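Local structure of putative carbohydrate binding protein (Pseudomonas aeruginosa, 3QEC) at residues 13-18 with 49-54; 106-111 with 135-140; 54-59 with 78-83; 25-30 with 98-103. The protein probably binds carbohydrates, binds heparin and suramin, and may take part in carbohydrate transport and biofilm formation. All coordinates share one frame; numbering follows the deposited sequence.

Contact 1: 13-18 with 49-54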
loop_
_atom_site.group_PDB
_atom_site.type_symbol
_atom_site.label_atom_id
_atom_site.label_comp_id
_atom_site.label_asym_id
_atom_site.label_seq_id
_atom_site.Cartn_x
_atom_site.Cartn_y
_atom_site.Cartn_z
ATOM N N HIS A 13 -8.983 10.053 18.216
ATOM C CA HIS A 13 -10.268 9.379 18.339
ATOM C C HIS A 13 -10.436 8.265 17.260
ATOM O O HIS A 13 -10.936 7.171 17.558
ATOM C CB HIS A 13 -11.397 10.434 18.269
ATOM C CG HIS A 13 -11.342 11.341 17.073
ATOM N ND1 HIS A 13 -10.448 12.397 17.003
ATOM C CD2 HIS A 13 -12.088 11.326 15.945
ATOM C CE1 HIS A 13 -10.668 12.970 15.834
ATOM N NE2 HIS A 13 -11.652 12.368 15.168
ATOM N N GLU A 14 -10.052 8.576 16.009
ATOM C CA GLU A 14 -10.185 7.632 14.896
ATOM C C GLU A 14 -9.363 6.375 15.141
ATOM O O GLU A 14 -9.856 5.284 14.871
ATOM C CB GLU A 14 -9.793 8.288 13.574
ATOM C CG GLU A 14 -10.863 9.229 13.057
ATOM C CD GLU A 14 -10.546 9.862 11.718
ATOM O OE1 GLU A 14 -9.951 9.170 10.864
ATOM O OE2 GLU A 14 -10.934 11.033 11.505
ATOM N N TYR A 15 -8.136 6.517 15.695
ATOM C CA TYR A 15 -7.268 5.383 15.998
ATOM C C TYR A 15 -7.763 4.627 17.256
ATOM O O TYR A 15 -7.730 3.393 17.270
ATOM C CB TYR A 15 -5.797 5.844 16.126
ATOM C CG TYR A 15 -5.174 6.100 14.765
ATOM C CD1 TYR A 15 -4.647 5.054 14.011
ATOM C CD2 TYR A 15 -5.215 7.368 14.182
ATOM C CE1 TYR A 15 -4.154 5.264 12.722
ATOM C CE2 TYR A 15 -4.718 7.593 12.896
ATOM C CZ TYR A 15 -4.177 6.538 12.173
ATOM O OH TYR A 15 -3.678 6.731 10.906
ATOM N N ALA A 16 -8.273 5.353 18.273
ATOM C CA ALA A 16 -8.790 4.779 19.524
ATOM C C ALA A 16 -10.017 3.870 19.279
ATOM O O ALA A 16 -10.128 2.812 19.901
ATOM C CB ALA A 16 -9.150 5.888 20.498
ATOM N N ALA A 17 -10.894 4.251 18.342
ATOM C CA ALA A 17 -12.099 3.491 17.994
ATOM C C ALA A 17 -11.786 2.187 17.227
ATOM O O ALA A 17 -12.671 1.348 17.099
ATOM C CB ALA A 17 -13.047 4.363 17.173
ATOM N N THR A 18 -10.564 1.996 16.719
ATOM C CA THR A 18 -10.292 0.763 15.972
ATOM C C THR A 18 -10.054 -0.456 16.885
ATOM O O THR A 18 -9.429 -0.336 17.938
ATOM C CB THR A 18 -9.094 0.928 14.999
ATOM O OG1 THR A 18 -7.884 1.088 15.727
ATOM C CG2 THR A 18 -9.264 2.082 14.046
ATOM N N LEU A 49 -0.392 -2.651 5.729
ATOM C CA LEU A 49 -1.827 -2.705 6.011
ATOM C C LEU A 49 -2.081 -1.886 7.283
ATOM O O LEU A 49 -1.519 -2.205 8.332
ATOM C CB LEU A 49 -2.282 -4.173 6.149
ATOM C CG LEU A 49 -3.734 -4.418 6.506
ATOM C CD1 LEU A 49 -4.589 -4.448 5.269
ATOM C CD2 LEU A 49 -3.873 -5.712 7.261
ATOM N N GLU A 50 -2.854 -0.795 7.174
ATOM C CA GLU A 50 -3.097 0.112 8.303
ATOM C C GLU A 50 -4.541 0.655 8.343
ATOM O O GLU A 50 -5.187 0.659 7.299
ATOM C CB GLU A 50 -2.113 1.292 8.230
ATOM C CG GLU A 50 -2.266 2.209 7.021
ATOM C CD GLU A 50 -1.191 3.272 6.995
ATOM O OE1 GLU A 50 -1.118 4.070 7.958
ATOM O OE2 GLU A 50 -0.372 3.259 6.050
ATOM N N PRO A 51 -5.039 1.167 9.514
ATOM C CA PRO A 51 -6.408 1.733 9.554
ATOM C C PRO A 51 -6.665 2.819 8.490
ATOM O O PRO A 51 -5.792 3.659 8.258
ATOM C CB PRO A 51 -6.496 2.333 10.970
ATOM C CG PRO A 51 -5.509 1.545 11.776
ATOM C CD PRO A 51 -4.384 1.241 10.845
ATOM N N ALA A 52 -7.866 2.795 7.840
ATOM C CA ALA A 52 -8.259 3.776 6.817
ATOM C C ALA A 52 -8.806 5.050 7.488
ATOM O O ALA A 52 -10.019 5.212 7.612
ATOM C CB ALA A 52 -9.295 3.173 5.869
ATOM N N THR A 53 -7.910 5.930 7.953
ATOM C CA THR A 53 -8.286 7.151 8.673
ATOM C C THR A 53 -8.293 8.368 7.756
ATOM O O THR A 53 -7.741 8.326 6.647
ATOM C CB THR A 53 -7.339 7.386 9.871
ATOM O OG1 THR A 53 -6.001 7.560 9.406
ATOM C CG2 THR A 53 -7.419 6.272 10.922
ATOM N N SER A 54 -8.906 9.475 8.231
ATOM C CA SER A 54 -8.968 10.734 7.484
ATOM C C SER A 54 -7.537 11.295 7.238
ATOM O O SER A 54 -7.294 11.943 6.219
ATOM C CB SER A 54 -9.843 11.747 8.214
ATOM O OG SER A 54 -9.272 12.138 9.451
HETATM O O HOH W 1 -3.349 4.430 9.538
#
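The Tyr15 ring carries Thr53 CG2 on one face, a CH-pi contact in which the methyl lies 3.7 Å from the ring centroid, displaced toward the rim. This contact joins helix 12-16 to the junction where strand 46-51 gives way to helix 54-63. Thr53 is the N-cap of that second helix, and Ala52 before it is the centre of an inverse gamma turn. Thr53 OG1 sits between the backbone N and the carbonyl carbon (chi1 62°), which puts CG2 over the ring while OG1 reaches the phenol and donates to Tyr15 OH at 2.9 Å; a weak bond from Met56 N reaches OG1 too. Tyr15 OH in turn donates to a water 2.7 Å away, which sits at the ring edge, in its plane; this water donates to Glu50 OE1 and to Pro51 O, tying the phenol to the end of the strand. Pro51 CG approaches Tyr15 CE1 obliquely at 4.1 Å, and Thr18 CG2 touches Pro51 CB. Phe10 stacks on Tyr15, and Tyr87 meets its ring at about 45°. Glu14, extended beyond CG, presents its carboxylate to the first turn of helix 54-63, where its negative charge would probably suit the helix N-terminus. Ser54 OG donates to Glu14 OE2 at 2.9 Å, and Ser54 N meets the syn lone pair of Glu14 OE1 at 2.8 Å in a nearly straight bond (172°).

Contact 2: 106-111 with 135-140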
loop_
_atom_site.group_PDB
_atom_site.type_symbol
_atom_site.label_atom_id
_atom_site.label_comp_id
_atom_site.label_asym_id
_atom_site.label_seq_id
_atom_site.Cartn_x
_atom_site.Cartn_y
_atom_site.Cartn_z
ATOM N N ASN A 106 -11.349 -6.763 12.772
ATOM C CA ASN A 106 -12.511 -6.207 12.093
ATOM C C ASN A 106 -12.251 -4.717 11.917
ATOM O O ASN A 106 -11.795 -4.067 12.863
ATOM C CB ASN A 106 -13.750 -6.456 12.955
ATOM C CG ASN A 106 -15.054 -5.927 12.424
ATOM O OD1 ASN A 106 -15.938 -6.686 12.041
ATOM N ND2 ASN A 106 -15.266 -4.636 12.528
ATOM N N GLY A 107 -12.489 -4.199 10.714
ATOM C CA GLY A 107 -12.263 -2.792 10.425
ATOM C C GLY A 107 -12.024 -2.484 8.971
ATOM O O GLY A 107 -12.177 -3.358 8.120
ATOM N N THR A 108 -11.674 -1.220 8.677
ATOM C CA THR A 108 -11.430 -0.749 7.310
ATOM C C THR A 108 -9.978 -0.315 7.203
ATOM O O THR A 108 -9.474 0.378 8.086
ATOM C CB THR A 108 -12.437 0.326 6.894
ATOM O OG1 THR A 108 -13.748 -0.110 7.303
ATOM C CG2 THR A 108 -12.432 0.558 5.368
ATOM N N TYR A 109 -9.301 -0.764 6.139
ATOM C CA TYR A 109 -7.866 -0.555 5.971
ATOM C C TYR A 109 -7.447 -0.045 4.617
ATOM O O TYR A 109 -8.164 -0.209 3.622
ATOM C CB TYR A 109 -7.129 -1.913 6.161
ATOM C CG TYR A 109 -7.356 -2.595 7.493
ATOM C CD1 TYR A 109 -8.471 -3.399 7.706
ATOM C CD2 TYR A 109 -6.433 -2.471 8.530
ATOM C CE1 TYR A 109 -8.691 -4.016 8.934
ATOM C CE2 TYR A 109 -6.639 -3.090 9.760
ATOM C CZ TYR A 109 -7.777 -3.849 9.961
ATOM O OH TYR A 109 -7.992 -4.454 11.167
ATOM N N TYR A 110 -6.229 0.513 4.578
ATOM C CA TYR A 110 -5.467 0.833 3.377
ATOM C C TYR A 110 -4.448 -0.264 3.255
ATOM O O TYR A 110 -3.774 -0.579 4.240
ATOM C CB TYR A 110 -4.776 2.221 3.417
ATOM C CG TYR A 110 -5.699 3.386 3.141
ATOM C CD1 TYR A 110 -6.369 3.501 1.925
ATOM C CD2 TYR A 110 -5.910 4.375 4.097
ATOM C CE1 TYR A 110 -7.257 4.549 1.688
ATOM C CE2 TYR A 110 -6.817 5.412 3.879
ATOM C CZ TYR A 110 -7.468 5.509 2.665
ATOM O OH TYR A 110 -8.336 6.552 2.444
ATOM N N ILE A 111 -4.383 -0.906 2.094
ATOM C CA ILE A 111 -3.371 -1.929 1.796
ATOM C C ILE A 111 -2.513 -1.265 0.690
ATOM O O ILE A 111 -3.063 -0.769 -0.298
ATOM C CB ILE A 111 -3.981 -3.323 1.492
ATOM C CG1 ILE A 111 -2.898 -4.428 1.433
ATOM C CG2 ILE A 111 -4.958 -3.319 0.285
ATOM C CD1 ILE A 111 -3.472 -5.861 1.559
ATOM N N LEU A 135 -8.421 0.081 -0.777
ATOM C CA LEU A 135 -9.189 -0.063 0.457
ATOM C C LEU A 135 -9.601 -1.532 0.639
ATOM O O LEU A 135 -10.082 -2.149 -0.327
ATOM C CB LEU A 135 -10.459 0.818 0.432
ATOM C CG LEU A 135 -10.348 2.325 0.752
ATOM C CD1 LEU A 135 -11.560 3.086 0.202
ATOM C CD2 LEU A 135 -10.227 2.586 2.276
ATOM N N VAL A 136 -9.482 -2.083 1.881
ATOM C CA VAL A 136 -9.970 -3.447 2.180
ATOM C C VAL A 136 -10.796 -3.393 3.490
ATOM O O VAL A 136 -10.351 -2.819 4.483
ATOM C CB VAL A 136 -8.874 -4.569 2.181
ATOM C CG1 VAL A 136 -7.680 -4.217 3.058
ATOM C CG2 VAL A 136 -9.450 -5.936 2.550
ATOM N N THR A 137 -12.006 -3.958 3.462
ATOM C CA THR A 137 -12.925 -4.041 4.599
ATOM C C THR A 137 -12.899 -5.462 5.185
ATOM O O THR A 137 -12.898 -6.449 4.442
ATOM C CB THR A 137 -14.356 -3.629 4.177
ATOM O OG1 THR A 137 -14.323 -2.295 3.677
ATOM C CG2 THR A 137 -15.314 -3.651 5.328
ATOM N N VAL A 138 -12.883 -5.561 6.523
ATOM C CA VAL A 138 -12.850 -6.854 7.206
ATOM C C VAL A 138 -13.969 -6.880 8.240
ATOM O O VAL A 138 -13.979 -6.029 9.124
ATOM C CB VAL A 138 -11.450 -7.153 7.825
ATOM C CG1 VAL A 138 -11.406 -8.547 8.465
ATOM C CG2 VAL A 138 -10.340 -7.002 6.773
ATOM N N SER A 139 -14.915 -7.836 8.107
ATOM C CA SER A 139 -16.060 -8.029 9.011
ATOM C C SER A 139 -15.900 -9.341 9.763
ATOM O O SER A 139 -15.656 -9.337 10.970
ATOM C CB SER A 139 -17.376 -7.994 8.241
ATOM O OG SER A 139 -17.482 -6.750 7.566
ATOM N N GLY A 140 -16.000 -10.446 9.032
ATOM C CA GLY A 140 -15.746 -11.784 9.538
ATOM C C GLY A 140 -14.269 -12.093 9.349
ATOM O O GLY A 140 -13.472 -11.194 9.047
#
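With CG anti to the carbonyl carbon in both residues (chi1 -78° and -80°), Tyr110 and Leu135 rise from their strands side by side, pointing the same way, and Leu135 CD2 comes to 3.6 Å from Tyr110 CE1. They are a non-hydrogen-bonded pair of the antiparallel beta hairpin made by strands 107-120 and 125-138. Thr108 and Thr137 form the next such pair on that face, lying alongside each other with Thr108 CG2 at 3.8 Å from Thr137 OG1. The opposite face, bearing Tyr109, Val136 and Val138, turns toward strand 98-104 in the other sheet, as two layers of a beta sandwich do. Here Val136 CG1 fits between Tyr109 CB, at 3.9 Å, and Ile111 CG2, at 4.0 Å. Val138 CG2 approaches the Tyr109 ring obliquely, reaching CE1, while Val136 O lies at the ring edge, in its plane. The Tyr109 hydroxyl is hydrogen-bonded to Pro105 O, just before its own strand. Backbone pairing is reciprocal: Tyr109 N donates to Val136 O (2.8 Å) and Val136 N to Tyr109 O (2.9 Å), and Gly107 pairs with Val138 likewise. Gly107 adopts an extended conformation with positive phi (156°) that suits glycine. Its N donates to Val138 O at 2.8 Å, and its O accepts from Val138 N at the same length.

Contact 3: 54-59 with 78-83; sequences SYMKAY and PVLDPR
Leu80 is the tight part of this contact: its two methyls enter the side of helix 54-63 among Tyr55, Met56 and Tyr59. Leu80 CD2 comes to 3.6 Å from Tyr59 CD1, and Leu80 CD1 lies over a face of that ring, the two side chains crossing at about a right angle. Leu80 CD1 also meets CE of Met56, a selenomethionine, at 3.8 Å; bends at chi2 and chi3 curl that chain so its methyl faces the leucine. Tyr55 flanks Leu80 from one helical turn before Tyr59, with Tyr55 CE2 at 4.1 Å from Leu80 CD2. Both tyrosines hold CG anti to the backbone N (chi1 -174° and -176°), which sends their rings out toward segment 78-83, part of the long connection between helix 54-63 and strand 89-92. This segment forms no regular helix or strand; a hydrogen bond from Asp81 N to Tyr55 OH, 2.9 Å long and meeting the phenol at the ring edge, holds its backbone. Packing thins at either end. Pro78 CD brushes Tyr59 CE1 at 4.0 Å, the side chains sliding past each other in opposite directions. Past Asp81 the chain turns outward to the exposed Pro82 and Arg83. Asp81 OD1 accepts Arg83 N on its anti lone pair, an Asx turn, while Arg83 NE meets Asp81 OD1 and Arg83 NH2 meets Asp81 OD2 (2.8 Å) side-on; Arg83 NH1 forms a salt bridge to Glu12.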
loop_
_atom_site.group_PDB
_atom_site.type_symbol
_atom_site.label_atom_id
_atom_site.label_comp_id
_atom_site.label_asym_id
_atom_site.label_seq_id
_atom_site.Cartn_x
_atom_site.Cartn_y
_atom_site.Cartn_z
ATOM N N SER A 54 -8.906 9.475 8.231
ATOM C CA SER A 54 -8.968 10.734 7.484
ATOM C C SER A 54 -7.537 11.295 7.238
ATOM O O SER A 54 -7.294 11.943 6.219
ATOM C CB SER A 54 -9.843 11.747 8.214
ATOM O OG SER A 54 -9.272 12.138 9.451
ATOM N N TYR A 55 -6.602 10.973 8.159
ATOM C CA TYR A 55 -5.177 11.318 8.152
ATOM C C TYR A 55 -4.473 10.652 6.946
ATOM O O TYR A 55 -3.884 11.357 6.126
ATOM C CB TYR A 55 -4.527 10.881 9.503
ATOM C CG TYR A 55 -3.081 11.292 9.694
ATOM C CD1 TYR A 55 -2.730 12.630 9.873
ATOM C CD2 TYR A 55 -2.063 10.341 9.734
ATOM C CE1 TYR A 55 -1.396 13.012 10.054
ATOM C CE2 TYR A 55 -0.724 10.713 9.883
ATOM C CZ TYR A 55 -0.394 12.049 10.049
ATOM O OH TYR A 55 0.922 12.414 10.219
HETATM N N MSE A 56 -4.572 9.304 6.819
HETATM C CA MSE A 56 -3.933 8.561 5.720
HETATM C C MSE A 56 -4.687 8.715 4.367
HETATM O O MSE A 56 -4.058 8.559 3.317
HETATM C CB MSE A 56 -3.730 7.092 6.083
HETATM C CG MSE A 56 -2.682 6.895 7.203
HETATM SE SE MSE A 56 -1.033 7.919 6.935
HETATM C CE MSE A 56 -0.215 6.819 5.540
ATOM N N LYS A 57 -5.987 9.076 4.381
ATOM C CA LYS A 57 -6.760 9.353 3.159
ATOM C C LYS A 57 -6.110 10.527 2.420
ATOM O O LYS A 57 -5.933 10.476 1.197
ATOM C CB LYS A 57 -8.231 9.668 3.505
ATOM C CG LYS A 57 -9.101 10.068 2.306
ATOM C CD LYS A 57 -10.526 10.362 2.727
ATOM C CE LYS A 57 -11.410 10.737 1.572
ATOM N NZ LYS A 57 -12.841 10.821 1.986
ATOM N N ALA A 58 -5.736 11.581 3.189
ATOM C CA ALA A 58 -5.059 12.785 2.695
ATOM C C ALA A 58 -3.651 12.435 2.157
ATOM O O ALA A 58 -3.248 12.942 1.104
ATOM C CB ALA A 58 -4.967 13.816 3.807
ATOM N N TYR A 59 -2.926 11.542 2.861
ATOM C CA TYR A 59 -1.584 11.118 2.451
ATOM C C TYR A 59 -1.643 10.310 1.141
ATOM O O TYR A 59 -0.986 10.685 0.163
ATOM C CB TYR A 59 -0.901 10.304 3.568
ATOM C CG TYR A 59 0.525 9.921 3.239
ATOM C CD1 TYR A 59 1.584 10.785 3.518
ATOM C CD2 TYR A 59 0.816 8.708 2.614
ATOM C CE1 TYR A 59 2.902 10.439 3.207
ATOM C CE2 TYR A 59 2.126 8.366 2.270
ATOM C CZ TYR A 59 3.168 9.223 2.591
ATOM O OH TYR A 59 4.451 8.869 2.255
ATOM N N PRO A 78 5.590 14.102 3.272
ATOM C CA PRO A 78 5.880 14.577 4.628
ATOM C C PRO A 78 6.162 13.438 5.611
ATOM O O PRO A 78 5.818 12.270 5.360
ATOM C CB PRO A 78 4.600 15.323 5.010
ATOM C CG PRO A 78 3.527 14.640 4.243
ATOM C CD PRO A 78 4.155 14.243 2.945
ATOM N N VAL A 79 6.802 13.798 6.736
ATOM C CA VAL A 79 7.113 12.890 7.837
ATOM C C VAL A 79 5.811 12.691 8.606
ATOM O O VAL A 79 5.161 13.669 8.989
ATOM C CB VAL A 79 8.277 13.423 8.727
ATOM C CG1 VAL A 79 8.615 12.444 9.854
ATOM C CG2 VAL A 79 9.517 13.711 7.886
ATOM N N LEU A 80 5.405 11.432 8.775
ATOM C CA LEU A 80 4.158 11.081 9.449
ATOM C C LEU A 80 4.328 11.068 10.957
ATOM O O LEU A 80 5.434 10.824 11.443
ATOM C CB LEU A 80 3.649 9.717 8.951
ATOM C CG LEU A 80 3.343 9.628 7.444
ATOM C CD1 LEU A 80 3.030 8.229 7.044
ATOM C CD2 LEU A 80 2.181 10.516 7.062
ATOM N N ASP A 81 3.233 11.342 11.697
ATOM C CA ASP A 81 3.209 11.342 13.162
ATOM C C ASP A 81 3.755 9.985 13.677
ATOM O O ASP A 81 3.359 8.921 13.165
ATOM C CB ASP A 81 1.780 11.616 13.674
ATOM C CG ASP A 81 1.659 11.917 15.164
ATOM O OD1 ASP A 81 1.852 10.996 15.971
ATOM O OD2 ASP A 81 1.287 13.058 15.516
ATOM N N PRO A 82 4.689 9.992 14.659
ATOM C CA PRO A 82 5.263 8.714 15.125
ATOM C C PRO A 82 4.253 7.757 15.771
ATOM O O PRO A 82 4.550 6.566 15.862
ATOM C CB PRO A 82 6.332 9.150 16.117
ATOM C CG PRO A 82 5.956 10.530 16.525
ATOM C CD PRO A 82 5.308 11.145 15.349
ATOM N N ARG A 83 3.054 8.242 16.148
ATOM C CA ARG A 83 2.004 7.420 16.756
ATOM C C ARG A 83 1.341 6.467 15.758
ATOM O O ARG A 83 0.694 5.502 16.170
ATOM C CB ARG A 83 0.921 8.305 17.381
ATOM C CG ARG A 83 1.304 8.936 18.713
ATOM C CD ARG A 83 0.244 9.923 19.164
ATOM N NE ARG A 83 0.307 11.149 18.367
ATOM C CZ ARG A 83 -0.475 12.211 18.538
ATOM N NH1 ARG A 83 -1.390 12.224 19.500
ATOM N NH2 ARG A 83 -0.317 13.286 17.776
#

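Contact 4: 25-30 with 98-103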
loop_
_atom_site.group_PDB
_atom_site.type_symbol
_atom_site.label_atom_id
_atom_site.label_comp_id
_atom_site.label_asym_id
_atom_site.label_seq_id
_atom_site.Cartn_x
_atom_site.Cartn_y
_atom_site.Cartn_z
ATOM N N VAL A 25 -7.907 -13.259 8.002
ATOM C CA VAL A 25 -6.865 -13.685 7.059
ATOM C C VAL A 25 -7.015 -12.887 5.755
ATOM O O VAL A 25 -8.106 -12.851 5.194
ATOM C CB VAL A 25 -6.967 -15.225 6.798
ATOM C CG1 VAL A 25 -6.148 -15.648 5.584
ATOM C CG2 VAL A 25 -6.563 -16.024 8.028
ATOM N N ILE A 26 -5.933 -12.250 5.286
ATOM C CA ILE A 26 -5.904 -11.494 4.018
ATOM C C ILE A 26 -4.865 -12.145 3.107
ATOM O O ILE A 26 -3.741 -12.403 3.541
ATOM C CB ILE A 26 -5.656 -9.954 4.193
ATOM C CG1 ILE A 26 -6.813 -9.284 4.977
ATOM C CG2 ILE A 26 -5.461 -9.258 2.828
ATOM C CD1 ILE A 26 -6.694 -7.738 5.184
ATOM N N ASN A 27 -5.266 -12.444 1.860
ATOM C CA ASN A 27 -4.420 -13.009 0.791
ATOM C C ASN A 27 -4.453 -12.087 -0.390
ATOM O O ASN A 27 -5.483 -11.480 -0.675
ATOM C CB ASN A 27 -4.888 -14.403 0.349
ATOM C CG ASN A 27 -5.137 -15.353 1.477
ATOM O OD1 ASN A 27 -6.281 -15.582 1.882
ATOM N ND2 ASN A 27 -4.076 -15.920 2.011
ATOM N N GLY A 28 -3.363 -12.019 -1.117
ATOM C CA GLY A 28 -3.358 -11.172 -2.290
ATOM C C GLY A 28 -2.169 -11.358 -3.182
ATOM O O GLY A 28 -1.262 -12.136 -2.872
ATOM N N ASP A 29 -2.180 -10.602 -4.282
ATOM C CA ASP A 29 -1.167 -10.595 -5.327
ATOM C C ASP A 29 -0.810 -9.178 -5.676
ATOM O O ASP A 29 -1.697 -8.318 -5.766
ATOM C CB ASP A 29 -1.674 -11.345 -6.569
ATOM C CG ASP A 29 -1.907 -12.825 -6.324
ATOM O OD1 ASP A 29 -0.911 -13.572 -6.195
ATOM O OD2 ASP A 29 -3.082 -13.237 -6.263
ATOM N N LEU A 30 0.501 -8.920 -5.823
ATOM C CA LEU A 30 1.030 -7.606 -6.174
ATOM C C LEU A 30 1.684 -7.641 -7.549
ATOM O O LEU A 30 2.539 -8.505 -7.816
ATOM C CB LEU A 30 2.035 -7.102 -5.110
ATOM C CG LEU A 30 2.881 -5.865 -5.476
ATOM C CD1 LEU A 30 2.048 -4.587 -5.458
ATOM C CD2 LEU A 30 4.065 -5.729 -4.554
ATOM N N ARG A 98 2.905 -13.063 -4.187
ATOM C CA ARG A 98 1.815 -13.370 -3.261
ATOM C C ARG A 98 2.188 -12.936 -1.860
ATOM O O ARG A 98 3.318 -13.167 -1.434
ATOM C CB ARG A 98 1.445 -14.875 -3.261
ATOM C CG ARG A 98 1.360 -15.525 -4.651
ATOM C CD ARG A 98 0.932 -16.981 -4.590
ATOM N NE ARG A 98 1.786 -17.847 -5.410
ATOM C CZ ARG A 98 2.755 -18.629 -4.934
ATOM N NH1 ARG A 98 3.001 -18.676 -3.628
ATOM N NH2 ARG A 98 3.474 -19.382 -5.756
ATOM N N PHE A 99 1.237 -12.294 -1.151
ATOM C CA PHE A 99 1.385 -11.854 0.237
ATOM C C PHE A 99 0.245 -12.415 1.094
ATOM O O PHE A 99 -0.817 -12.753 0.567
ATOM C CB PHE A 99 1.430 -10.318 0.338
ATOM C CG PHE A 99 0.216 -9.586 -0.188
ATOM C CD1 PHE A 99 -0.927 -9.440 0.600
ATOM C CD2 PHE A 99 0.232 -8.996 -1.452
ATOM C CE1 PHE A 99 -2.047 -8.764 0.115
ATOM C CE2 PHE A 99 -0.883 -8.302 -1.932
ATOM C CZ PHE A 99 -2.015 -8.184 -1.142
ATOM N N ASP A 100 0.470 -12.502 2.413
ATOM C CA ASP A 100 -0.498 -13.026 3.375
ATOM C C ASP A 100 -0.403 -12.259 4.697
ATOM O O ASP A 100 0.703 -11.928 5.123
ATOM C CB ASP A 100 -0.254 -14.539 3.621
ATOM C CG ASP A 100 -0.276 -15.403 2.370
ATOM O OD1 ASP A 100 -1.377 -15.811 1.953
ATOM O OD2 ASP A 100 0.806 -15.632 1.786
ATOM N N PHE A 101 -1.545 -12.004 5.349
ATOM C CA PHE A 101 -1.651 -11.371 6.660
ATOM C C PHE A 101 -2.497 -12.263 7.533
ATOM O O PHE A 101 -3.445 -12.876 7.037
ATOM C CB PHE A 101 -2.266 -9.969 6.584
ATOM C CG PHE A 101 -1.434 -8.890 5.933
ATOM C CD1 PHE A 101 -1.527 -8.649 4.561
ATOM C CD2 PHE A 101 -0.627 -8.053 6.701
ATOM C CE1 PHE A 101 -0.787 -7.621 3.959
ATOM C CE2 PHE A 101 0.110 -7.020 6.100
ATOM C CZ PHE A 101 0.029 -6.814 4.730
ATOM N N ASP A 102 -2.159 -12.360 8.823
ATOM C CA ASP A 102 -2.904 -13.187 9.763
ATOM C C ASP A 102 -3.337 -12.334 10.968
ATOM O O ASP A 102 -2.780 -11.251 11.183
ATOM C CB ASP A 102 -2.072 -14.415 10.188
ATOM C CG ASP A 102 -0.759 -14.091 10.865
ATOM O OD1 ASP A 102 -0.779 -13.783 12.091
ATOM O OD2 ASP A 102 0.292 -14.139 10.179
ATOM N N HIS A 103 -4.344 -12.814 11.734
ATOM C CA HIS A 103 -4.901 -12.152 12.924
ATOM C C HIS A 103 -5.300 -10.680 12.650
ATOM O O HIS A 103 -5.046 -9.793 13.468
ATOM C CB HIS A 103 -3.935 -12.268 14.115
ATOM C CG HIS A 103 -3.743 -13.685 14.555
ATOM N ND1 HIS A 103 -2.627 -14.414 14.179
ATOM C CD2 HIS A 103 -4.580 -14.496 15.241
ATOM C CE1 HIS A 103 -2.801 -15.625 14.681
ATOM N NE2 HIS A 103 -3.964 -15.724 15.324
#
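Phe99 folds its ring back over Gly28. CB leaves the strand on the face shared with Ile26 and Phe101, and chi1 of 59° sets Phe99 CG between the backbone N and the carbonyl carbon, 4.0 Å from Gly28 O. Beyond it, Phe99 CD1 faces Gly28 N at 3.9 Å and Phe99 CD2 faces Gly28 C at 3.8 Å. Phe99 CE1 lies 3.6 Å from Gly28 CA. Ile26 CG2 sits at the ring edge, near its plane. Phe99 CE2 reaches past the glycine to Asp29 N at 3.5 Å. The tip, Phe99 CZ, is 3.5 Å from Gly28 CA, which stands over the ring face as a CH-pi donor, displaced toward the rim. Gly28 has no side chain, and the ring lies directly against its backbone. Strands 24-33 and 98-104 pair antiparallel in one layer of the beta sandwich, with two-way backbone bonds at Ile26-Phe101 and Gly28-Phe99; Ile26, Phe99 and Phe101 pack on Ile111 of the other layer. The reverse face is polar. A bond from Asn27 ND2 to Asp100 OD1 holds for one of two Asp100 conformers and is doubtful. Asp29 and Arg98 run side by side, but their charged ends pair with Lys145 and Asp94.

In the fold
Contacts 1 and 2 adjoin in one sheet, their centres 11 Å apart: Ala52 N lies 2.9 Å from Thr108 O, and Glu50 O lies 2.9 Å from Tyr110 N. Contact 3 shares Ser54 with contact 1 and continues along the helix, where Lys57 CA comes to 3.3 Å from Tyr110 OH of contact 2. Contact 4 belongs to the opposing sheet. Ile111 CD1 meets Phe99 CE1 at 3.5 Å, and Leu49 CB meets Phe101 CE2 at 3.7 Å, closing the interior. Contacts 3 and 4 lie on opposite sides of the chain's centre, nearest atoms about 14 Å apart. Triethylene glycol, probably from crystallisation, is found about 4 Å from the Ser54 side chain and likewise from that of Tyr110.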